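Local structure of putative transcriptional regulator (Listeria innocua, 3LWF) at residues E121-T124 and R125-N128; G29-I32 and T33-A37; D135-T138 and L139-L143; L56-H59 and Y60-L64. The protein probably binds DNA as a dimeric winged helix-turn-helix transcription regulator of the Rrf2 family. One frame throughout, in Å; residues are numbered along the deposited sequence.

Contact 1 of 4, residues E121-T124 and R125-N128; sequences ELWT and RMRN. With SO4 (sulfate ion), chain K.
Arg125 serves two anions: Glu121, one turn earlier on helix 117-136, and a bound sulfate. Its chain runs extended from CG to NE, and its guanidinium meets the glutamate with the two planes turned 69° apart. Arg125 NE donates to Glu121 OE2 over 2.7 Å in a nearly straight bond (171°); the oxygen lies in the guanidinium plane and accepts through its anti lone pair, and Arg125 NH2 adds a weak bond to it. The bend at chi2 of Glu121 (77°) brings the carboxylate back to this meeting, and OE2 also bonds Thr147 of the second subunit. Farther round the guanidinium edge, Arg125 NH1 and NH2 both donate to sulfate O1, NH1 at 2.9 Å. The sulfate probably comes from the crystallisation liquor.

Met126, present as selenomethionine, runs extended beyond CG; this flexible, unbranched chain brings SE to the edge of the Trp123 ring, 3.9 Å from CE3, while its CE packs 3.8 Å from Leu122 CG. The Trp123 ring meets Phe157 of the second subunit edge-to-face, and its NE1 bonds Glu115. The salt bridge and Met-aromatic contact lie on a long helix packed on the second subunit, consistent with the dimerisation helix of Rrf2 regulators.

Contact 2 of 4, residues G29-I32 and T33-A37; sequences GLTI and TLELA
The carbonyl plane of Gly29 is approached from both sides by Thr33, whose N and OG1 are each tilted about 23° out of it, on opposite faces. Thr33 N donates over 3.0 Å in a nearly straight bond, whereas Thr33 OG1 adds a longer one of 3.2 Å to the same Gly29 O. With chi1 at 59°, OG1 stands between its own backbone N and carbonyl carbon, which turns the hydroxyl back down the helix. Threonine suits this buried helical site because the backbone can satisfy its hydroxyl.

The apolar residues follow the same one-turn spacing. Ile32 CG2 and Leu36 CD1 lie 4.0 Å apart, their side chains alongside each other and pointing the same way. Ile32 continues onto Leu61 and Ile65 of helix 58-70, and Leu36 onto Tyr84 and Leu86 of the wing strand. Glu35 lays its CG 3.3 Å from Thr31 O, then bends at chi2, and its carboxylate forms salt bridges with Lys38 and Arg39.

Helix 24-38 is therefore greasy where the domain closes over it, and the polar groups it buries are answered locally: a hydroxyl by a carbonyl, a carboxylate by two basic side chains.

Contact 3 of 4, residues D135-T138 and L139-L143; sequences DQTT and LSDLL
At Thr137 and Thr138 the chain passes from helix 117-136 to helix 139-144. Thr137 is the first residue to abandon helical backbone angles, and Thr138, still extended (psi 166°), is the N-cap of the next helix. Thr138 and Asp141 form a capping box. Thr138 OG1 accepts from Asp141 N at 3.0 Å, and in return Thr138 N donates to Asp141 OD2 at 2.9 Å. Helical hydrogen bonding begins with Leu142 N bonded to Thr138 O over 3.0 Å.

The first torsion of Thr138 (61°) sets its hydroxyl between backbone N and carbonyl carbon, facing the first turn, where N-H groups lack helical acceptors. Aspartate is short enough to fold its carboxylate back onto the cap, where the helix N-terminus would probably stabilise its charge; Arg125 of the second subunit is a long, weak ion partner. Leu139 points away from residues 135-138 and packs on Thr33 and Leu34 of helix 24-38. Thr137 bonds Val133 O through OG1, while its side chain crosses that of Leu142 at about a right angle, Thr137 CG2 lying 3.5 Å from Leu142 CD2. In the box, Thr138 N comes to Asp141 OD2 from above the carboxylate, 44° out of its plane.

Contact 4 of 4, residues L56-H59 and Y60-L64; sequences LSEH and YLEQL
Tyr60 is met first by Ser57, the N-cap of helix 58-70: Ser57 OG accepts from Tyr60 N at 3.1 Å. The serine hydroxyl, swung opposite its own backbone N (chi1 166°), lies beside the first turn, and a small polar residue is well suited to that post. The Tyr60 ring leads away from Ser57, and its hydroxyl bonds Thr24 at the start of helix 24-38.

Leu61 faces inward. Leu61 N donates to Ser57 O, the first helical i to i+4 bond, and its CD2 packs 4.0 Å from Leu56 CD1, the two leucines crossing at about a right angle; Ala51 of helix 47-54 covers Leu61 further.

Glu62, on the exposed side, extends between two neighbours. Its OE2 lies 3.8 Å from Glu58 OE2, with the carboxylate planes 86° apart, and its OE1 lies in the plane of the His59 ring, at the edge, 3.6 Å from ND1.

Gln63 folds back at chi2 to donate from NE2 to His59 O over 3.0 Å, with that oxygen close to its amide plane; glutamine has the reach and the amide N-H to bond a carbonyl of its own helix one turn back.

As the third helix before the two wing strands, helix 58-70 is probably the recognition helix of the winged helix-turn-helix. Two carboxylates so close would probably repel in part, which His59 might ease if it were protonated.

All four contacts are local and in series; none encloses a long loop, nests in another or crosses it. From the N terminus, contact 2 on helix 24-38 precedes contact 4 where helix 58-70 begins; they touch through Ile32 CD1 and Leu61 CD2, 4.0 Å apart, within the probable winged helix-turn-helix. Contact 1 lies on the long helix 117-136, its centre about 35 Å from that of contact 4, and faces the second subunit. Contact 3 spans the end of that helix and brings the chain back to contact 2, where Ala37 CB meets Leu143 CD1 at 3.7 Å, packing helix 139-144 on helix 24-38 and linking the long, probably dimerising helix to the probable DNA-binding domain.

Contact 1 of 4, residues E121-T124 and R125-N128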
loop_
_atom_site.group_PDB
_atom_site.type_symbol
_atom_site.label_atom_id
_atom_site.label_comp_id
_atom_site.label_asym_id
_atom_site.label_seq_id
_atom_site.Cartn_x
_atom_site.Cartn_y
_atom_site.Cartn_z
ATOM N N GLU A 121 3.932 11.925 7.552
ATOM C CA GLU A 121 2.722 12.434 6.887
ATOM C C GLU A 121 2.495 11.688 5.588
ATOM O O GLU A 121 1.348 11.379 5.225
ATOM C CB GLU A 121 2.841 13.943 6.641
ATOM C CG GLU A 121 1.782 14.535 5.772
ATOM C CD GLU A 121 0.467 14.732 6.479
ATOM O OE1 GLU A 121 0.463 14.804 7.714
ATOM O OE2 GLU A 121 -0.554 14.822 5.775
ATOM N N LEU A 122 3.576 11.337 4.898
ATOM C CA LEU A 122 3.379 10.588 3.671
ATOM C C LEU A 122 2.796 9.219 3.974
ATOM O O LEU A 122 1.953 8.709 3.214
ATOM C CB LEU A 122 4.676 10.454 2.870
ATOM C CG LEU A 122 4.538 9.711 1.536
ATOM C CD1 LEU A 122 3.530 10.485 0.708
ATOM C CD2 LEU A 122 5.867 9.577 0.816
ATOM N N TRP A 123 3.269 8.618 5.060
ATOM C CA TRP A 123 2.884 7.252 5.376
ATOM C C TRP A 123 1.433 7.272 5.827
ATOM O O TRP A 123 0.657 6.414 5.427
ATOM C CB TRP A 123 3.777 6.627 6.459
ATOM C CG TRP A 123 5.307 6.581 6.201
ATOM C CD1 TRP A 123 6.272 6.653 7.153
ATOM C CD2 TRP A 123 6.006 6.483 4.938
ATOM N NE1 TRP A 123 7.510 6.611 6.582
ATOM C CE2 TRP A 123 7.377 6.503 5.225
ATOM C CE3 TRP A 123 5.601 6.380 3.603
ATOM C CZ2 TRP A 123 8.344 6.410 4.246
ATOM C CZ3 TRP A 123 6.563 6.305 2.623
ATOM C CH2 TRP A 123 7.925 6.327 2.953
ATOM N N THR A 124 1.088 8.284 6.627
ATOM C CA THR A 124 -0.279 8.544 7.098
ATOM C C THR A 124 -1.249 8.607 5.924
ATOM O O THR A 124 -2.298 7.920 5.900
ATOM C CB THR A 124 -0.308 9.825 7.917
ATOM O OG1 THR A 124 0.515 9.658 9.077
ATOM C CG2 THR A 124 -1.710 10.192 8.375
ATOM N N ARG A 125 -0.883 9.380 4.914
ATOM C CA ARG A 125 -1.758 9.545 3.743
ATOM C C ARG A 125 -1.933 8.265 2.940
ATOM O O ARG A 125 -3.039 7.952 2.476
ATOM C CB ARG A 125 -1.261 10.658 2.825
ATOM C CG ARG A 125 -1.444 12.026 3.438
ATOM C CD ARG A 125 -0.897 13.129 2.556
ATOM N NE ARG A 125 -1.075 14.425 3.198
ATOM C CZ ARG A 125 -1.485 15.536 2.598
ATOM N NH1 ARG A 125 -1.795 15.558 1.313
ATOM N NH2 ARG A 125 -1.589 16.640 3.314
HETATM N N MSE A 126 -0.840 7.551 2.743
HETATM C CA MSE A 126 -0.892 6.278 2.034
HETATM C C MSE A 126 -1.773 5.251 2.779
HETATM O O MSE A 126 -2.540 4.527 2.142
HETATM C CB MSE A 126 0.501 5.726 1.855
HETATM C CG MSE A 126 1.302 6.486 0.860
HETATM SE SE MSE A 126 3.086 5.671 0.768
HETATM C CE MSE A 126 3.786 6.676 -0.681
ATOM N N ARG A 127 -1.641 5.229 4.108
ATOM C CA ARG A 127 -2.350 4.315 4.989
ATOM C C ARG A 127 -3.847 4.669 4.931
ATOM O O ARG A 127 -4.688 3.792 4.780
ATOM C CB ARG A 127 -1.826 4.501 6.422
ATOM C CG ARG A 127 -2.327 3.504 7.469
ATOM C CD ARG A 127 -3.710 3.798 8.024
ATOM N NE ARG A 127 -3.882 5.191 8.382
ATOM C CZ ARG A 127 -3.362 5.788 9.457
ATOM N NH1 ARG A 127 -2.614 5.136 10.325
ATOM N NH2 ARG A 127 -3.598 7.078 9.658
ATOM N N ASN A 128 -4.172 5.952 5.098
ATOM C CA ASN A 128 -5.564 6.398 4.994
ATOM C C ASN A 128 -6.174 5.993 3.666
ATOM O O ASN A 128 -7.325 5.525 3.613
ATOM C CB ASN A 128 -5.697 7.911 5.271
ATOM C CG ASN A 128 -5.422 8.245 6.722
ATOM O OD1 ASN A 128 -5.296 7.340 7.538
ATOM N ND2 ASN A 128 -5.298 9.521 7.051
HETATM S S SO4 K . -4.682 18.169 0.814
HETATM O O1 SO4 K . -3.229 18.091 0.994
HETATM O O2 SO4 K . -5.026 18.492 -0.574
HETATM O O3 SO4 K . -5.329 16.905 1.148
HETATM O O4 SO4 K . -5.173 19.233 1.678
#

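Contact 2 of 4, residues G29-I32 and T33-A37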
loop_
_atom_site.group_PDB
_atom_site.type_symbol
_atom_site.label_atom_id
_atom_site.label_comp_id
_atom_site.label_asym_id
_atom_site.label_seq_id
_atom_site.Cartn_x
_atom_site.Cartn_y
_atom_site.Cartn_z
ATOM N N GLY A 29 -10.248 -16.360 1.455
ATOM C CA GLY A 29 -11.431 -15.850 2.117
ATOM C C GLY A 29 -12.283 -15.062 1.132
ATOM O O GLY A 29 -13.499 -15.181 1.102
ATOM N N LEU A 30 -11.621 -14.233 0.339
ATOM C CA LEU A 30 -12.290 -13.500 -0.681
ATOM C C LEU A 30 -12.860 -14.444 -1.718
ATOM O O LEU A 30 -13.991 -14.230 -2.150
ATOM C CB LEU A 30 -11.398 -12.477 -1.394
ATOM C CG LEU A 30 -11.441 -11.033 -0.891
ATOM C CD1 LEU A 30 -10.536 -10.147 -1.790
ATOM C CD2 LEU A 30 -12.896 -10.442 -0.796
ATOM N N THR A 31 -12.091 -15.442 -2.138
ATOM C CA THR A 31 -12.612 -16.386 -3.121
ATOM C C THR A 31 -13.921 -17.007 -2.571
ATOM O O THR A 31 -14.900 -17.103 -3.275
ATOM C CB THR A 31 -11.587 -17.446 -3.524
ATOM O OG1 THR A 31 -10.543 -16.834 -4.283
ATOM C CG2 THR A 31 -12.226 -18.552 -4.399
ATOM N N ILE A 32 -13.940 -17.383 -1.305
ATOM C CA ILE A 32 -15.106 -18.054 -0.741
ATOM C C ILE A 32 -16.334 -17.118 -0.757
ATOM O O ILE A 32 -17.402 -17.471 -1.281
ATOM C CB ILE A 32 -14.859 -18.489 0.712
ATOM C CG1 ILE A 32 -13.915 -19.704 0.799
ATOM C CG2 ILE A 32 -16.185 -18.834 1.387
ATOM C CD1 ILE A 32 -13.363 -19.926 2.235
ATOM N N THR A 33 -16.152 -15.917 -0.206
ATOM C CA THR A 33 -17.253 -14.991 -0.077
ATOM C C THR A 33 -17.745 -14.471 -1.399
ATOM O O THR A 33 -18.947 -14.260 -1.557
ATOM C CB THR A 33 -16.946 -13.844 0.872
ATOM O OG1 THR A 33 -15.809 -13.134 0.401
ATOM C CG2 THR A 33 -16.655 -14.382 2.257
ATOM N N LEU A 34 -16.843 -14.288 -2.353
ATOM C CA LEU A 34 -17.273 -13.952 -3.706
ATOM C C LEU A 34 -18.087 -15.049 -4.358
ATOM O O LEU A 34 -19.028 -14.769 -5.133
ATOM C CB LEU A 34 -16.080 -13.599 -4.608
ATOM C CG LEU A 34 -15.345 -12.288 -4.287
ATOM C CD1 LEU A 34 -13.985 -12.285 -5.074
ATOM C CD2 LEU A 34 -16.196 -11.009 -4.527
ATOM N N GLU A 35 -17.666 -16.292 -4.178
ATOM C CA GLU A 35 -18.446 -17.410 -4.773
ATOM C C GLU A 35 -19.824 -17.526 -4.107
ATOM O O GLU A 35 -20.826 -17.791 -4.774
ATOM C CB GLU A 35 -17.714 -18.730 -4.625
ATOM C CG GLU A 35 -16.534 -18.829 -5.526
ATOM C CD GLU A 35 -16.938 -18.685 -6.971
ATOM O OE1 GLU A 35 -17.837 -19.446 -7.377
ATOM O OE2 GLU A 35 -16.391 -17.794 -7.655
ATOM N N LEU A 36 -19.873 -17.306 -2.796
ATOM C CA LEU A 36 -21.157 -17.274 -2.100
ATOM C C LEU A 36 -22.001 -16.094 -2.581
ATOM O O LEU A 36 -23.220 -16.228 -2.720
ATOM C CB LEU A 36 -20.980 -17.275 -0.574
ATOM C CG LEU A 36 -20.278 -18.496 0.033
ATOM C CD1 LEU A 36 -20.123 -18.303 1.533
ATOM C CD2 LEU A 36 -21.008 -19.810 -0.247
ATOM N N ALA A 37 -21.364 -14.969 -2.887
ATOM C CA ALA A 37 -22.068 -13.782 -3.395
ATOM C C ALA A 37 -22.659 -14.018 -4.797
ATOM O O ALA A 37 -23.792 -13.661 -5.060
ATOM C CB ALA A 37 -21.165 -12.552 -3.392
#

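Contact 3 of 4, residues D135-T138 and L139-L143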
loop_
_atom_site.group_PDB
_atom_site.type_symbol
_atom_site.label_atom_id
_atom_site.label_comp_id
_atom_site.label_asym_id
_atom_site.label_seq_id
_atom_site.Cartn_x
_atom_site.Cartn_y
_atom_site.Cartn_z
ATOM N N ASP A 135 -12.352 -0.329 3.161
ATOM C CA ASP A 135 -13.571 -0.011 3.874
ATOM C C ASP A 135 -14.712 0.444 3.009
ATOM O O ASP A 135 -15.845 0.362 3.446
ATOM C CB ASP A 135 -13.293 1.020 4.956
ATOM C CG ASP A 135 -12.475 0.432 6.069
ATOM O OD1 ASP A 135 -12.465 -0.807 6.181
ATOM O OD2 ASP A 135 -11.837 1.185 6.813
ATOM N N GLN A 136 -14.448 0.855 1.777
ATOM C CA GLN A 136 -15.523 1.343 0.913
ATOM C C GLN A 136 -15.747 0.480 -0.335
ATOM O O GLN A 136 -16.600 0.794 -1.134
ATOM C CB GLN A 136 -15.214 2.784 0.484
ATOM C CG GLN A 136 -15.173 3.785 1.654
ATOM C CD GLN A 136 -14.412 5.072 1.303
ATOM O OE1 GLN A 136 -14.422 5.525 0.153
ATOM N NE2 GLN A 136 -13.739 5.656 2.289
ATOM N N THR A 137 -14.946 -0.550 -0.554
ATOM C CA THR A 137 -15.137 -1.416 -1.717
ATOM C C THR A 137 -15.920 -2.622 -1.227
ATOM O O THR A 137 -15.488 -3.283 -0.266
ATOM C CB THR A 137 -13.780 -1.880 -2.327
ATOM O OG1 THR A 137 -12.996 -0.738 -2.660
ATOM C CG2 THR A 137 -13.954 -2.773 -3.573
ATOM N N THR A 138 -17.041 -2.923 -1.892
ATOM C CA THR A 138 -17.907 -4.019 -1.501
ATOM C C THR A 138 -17.710 -5.242 -2.368
ATOM O O THR A 138 -17.077 -5.191 -3.444
ATOM C CB THR A 138 -19.396 -3.616 -1.631
ATOM O OG1 THR A 138 -19.685 -3.297 -3.014
ATOM C CG2 THR A 138 -19.717 -2.451 -0.722
ATOM N N LEU A 139 -18.253 -6.363 -1.905
ATOM C CA LEU A 139 -18.210 -7.560 -2.714
ATOM C C LEU A 139 -18.868 -7.298 -4.078
ATOM O O LEU A 139 -18.399 -7.793 -5.103
ATOM C CB LEU A 139 -18.877 -8.733 -2.003
ATOM C CG LEU A 139 -18.205 -9.267 -0.738
ATOM C CD1 LEU A 139 -19.043 -10.361 -0.109
ATOM C CD2 LEU A 139 -16.803 -9.762 -1.070
ATOM N N SER A 140 -19.943 -6.515 -4.100
ATOM C CA SER A 140 -20.587 -6.137 -5.387
ATOM C C SER A 140 -19.677 -5.347 -6.300
ATOM O O SER A 140 -19.619 -5.604 -7.490
ATOM C CB SER A 140 -21.873 -5.346 -5.140
ATOM O OG SER A 140 -22.722 -6.184 -4.394
ATOM N N ASP A 141 -18.949 -4.399 -5.738
ATOM C CA ASP A 141 -17.935 -3.660 -6.499
ATOM C C ASP A 141 -16.949 -4.627 -7.142
ATOM O O ASP A 141 -16.555 -4.463 -8.306
ATOM C CB ASP A 141 -17.151 -2.707 -5.573
ATOM C CG ASP A 141 -17.981 -1.580 -5.058
ATOM O OD1 ASP A 141 -18.984 -1.261 -5.698
ATOM O OD2 ASP A 141 -17.666 -1.030 -3.981
ATOM N N LEU A 142 -16.525 -5.636 -6.384
ATOM C CA LEU A 142 -15.494 -6.529 -6.888
ATOM C C LEU A 142 -16.059 -7.418 -7.997
ATOM O O LEU A 142 -15.456 -7.567 -9.037
ATOM C CB LEU A 142 -14.928 -7.379 -5.777
ATOM C CG LEU A 142 -14.127 -6.654 -4.695
ATOM C CD1 LEU A 142 -13.493 -7.697 -3.770
ATOM C CD2 LEU A 142 -13.059 -5.701 -5.304
ATOM N N LEU A 143 -17.238 -7.978 -7.781
ATOM C CA LEU A 143 -17.884 -8.809 -8.801
ATOM C C LEU A 143 -18.122 -8.064 -10.140
ATOM O O LEU A 143 -18.070 -8.680 -11.192
ATOM C CB LEU A 143 -19.210 -9.363 -8.250
ATOM C CG LEU A 143 -19.120 -10.380 -7.111
ATOM C CD1 LEU A 143 -20.488 -10.621 -6.506
ATOM C CD2 LEU A 143 -18.519 -11.679 -7.638
#

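Contact 4 of 4, residues L56-H59 and Y60-L64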
loop_
_atom_site.group_PDB
_atom_site.type_symbol
_atom_site.label_atom_id
_atom_site.label_comp_id
_atom_site.label_asym_id
_atom_site.label_seq_id
_atom_site.Cartn_x
_atom_site.Cartn_y
_atom_site.Cartn_z
ATOM N N LEU A 56 -8.493 -25.696 -4.964
ATOM C CA LEU A 56 -8.019 -25.352 -3.642
ATOM C C LEU A 56 -8.245 -26.515 -2.699
ATOM O O LEU A 56 -9.044 -27.408 -2.969
ATOM C CB LEU A 56 -8.782 -24.134 -3.097
ATOM C CG LEU A 56 -8.717 -22.834 -3.888
ATOM C CD1 LEU A 56 -9.434 -21.741 -3.142
ATOM C CD2 LEU A 56 -7.261 -22.479 -4.164
ATOM N N SER A 57 -7.528 -26.505 -1.578
ATOM C CA SER A 57 -7.684 -27.511 -0.543
ATOM C C SER A 57 -8.939 -27.279 0.287
ATOM O O SER A 57 -9.082 -26.245 0.976
ATOM C CB SER A 57 -6.478 -27.504 0.403
ATOM O OG SER A 57 -6.782 -28.256 1.565
ATOM N N GLU A 58 -9.831 -28.262 0.264
ATOM C CA GLU A 58 -11.042 -28.146 1.009
ATOM C C GLU A 58 -10.721 -28.013 2.482
ATOM O O GLU A 58 -11.337 -27.224 3.161
ATOM C CB GLU A 58 -11.937 -29.345 0.805
ATOM C CG GLU A 58 -13.250 -29.192 1.558
ATOM C CD GLU A 58 -14.242 -30.370 1.390
ATOM O OE1 GLU A 58 -13.931 -31.336 0.647
ATOM O OE2 GLU A 58 -15.327 -30.286 2.029
ATOM N N HIS A 59 -9.793 -28.832 2.967
ATOM C CA HIS A 59 -9.395 -28.838 4.384
ATOM C C HIS A 59 -8.856 -27.475 4.819
ATOM O O HIS A 59 -9.103 -27.044 5.935
ATOM C CB HIS A 59 -8.346 -29.957 4.646
ATOM C CG HIS A 59 -8.171 -30.326 6.103
ATOM N ND1 HIS A 59 -9.215 -30.348 7.009
ATOM C CD2 HIS A 59 -7.075 -30.734 6.794
ATOM C CE1 HIS A 59 -8.766 -30.725 8.194
ATOM N NE2 HIS A 59 -7.473 -30.974 8.088
ATOM N N TYR A 60 -8.092 -26.824 3.947
ATOM C CA TYR A 60 -7.652 -25.443 4.189
ATOM C C TYR A 60 -8.835 -24.433 4.227
ATOM O O TYR A 60 -8.901 -23.599 5.124
ATOM C CB TYR A 60 -6.600 -25.014 3.162
ATOM C CG TYR A 60 -5.964 -23.664 3.488
ATOM C CD1 TYR A 60 -5.321 -23.436 4.698
ATOM C CD2 TYR A 60 -6.031 -22.617 2.593
ATOM C CE1 TYR A 60 -4.714 -22.194 4.983
ATOM C CE2 TYR A 60 -5.466 -21.392 2.869
ATOM C CZ TYR A 60 -4.826 -21.171 4.065
ATOM O OH TYR A 60 -4.253 -19.945 4.274
ATOM N N LEU A 61 -9.796 -24.557 3.314
ATOM C CA LEU A 61 -10.942 -23.623 3.321
ATOM C C LEU A 61 -11.722 -23.808 4.612
ATOM O O LEU A 61 -12.267 -22.837 5.140
ATOM C CB LEU A 61 -11.862 -23.803 2.106
ATOM C CG LEU A 61 -11.241 -23.587 0.740
ATOM C CD1 LEU A 61 -12.266 -23.688 -0.385
ATOM C CD2 LEU A 61 -10.497 -22.275 0.677
ATOM N N GLU A 62 -11.763 -25.046 5.125
ATOM C CA GLU A 62 -12.553 -25.339 6.318
ATOM C C GLU A 62 -11.972 -24.572 7.472
ATOM O O GLU A 62 -12.673 -24.269 8.387
ATOM C CB GLU A 62 -12.535 -26.823 6.715
ATOM C CG GLU A 62 -13.503 -27.725 5.974
ATOM C CD GLU A 62 -13.199 -29.244 6.202
ATOM O OE1 GLU A 62 -12.751 -29.601 7.307
ATOM O OE2 GLU A 62 -13.385 -30.071 5.274
ATOM N N GLN A 63 -10.681 -24.287 7.410
ATOM C CA GLN A 63 -10.010 -23.501 8.415
ATOM C C GLN A 63 -10.256 -22.013 8.262
ATOM O O GLN A 63 -10.083 -21.281 9.209
ATOM C CB GLN A 63 -8.495 -23.723 8.355
ATOM C CG GLN A 63 -8.047 -25.190 8.316
ATOM C CD GLN A 63 -8.692 -26.029 9.365
ATOM O OE1 GLN A 63 -8.664 -25.690 10.550
ATOM N NE2 GLN A 63 -9.265 -27.152 8.947
ATOM N N LEU A 64 -10.591 -21.555 7.066
ATOM C CA LEU A 64 -10.867 -20.138 6.889
ATOM C C LEU A 64 -12.316 -19.790 7.166
ATOM O O LEU A 64 -12.624 -18.626 7.450
ATOM C CB LEU A 64 -10.511 -19.687 5.478
ATOM C CG LEU A 64 -9.074 -19.914 5.038
ATOM C CD1 LEU A 64 -8.879 -19.446 3.582
ATOM C CD2 LEU A 64 -8.158 -19.181 6.017
#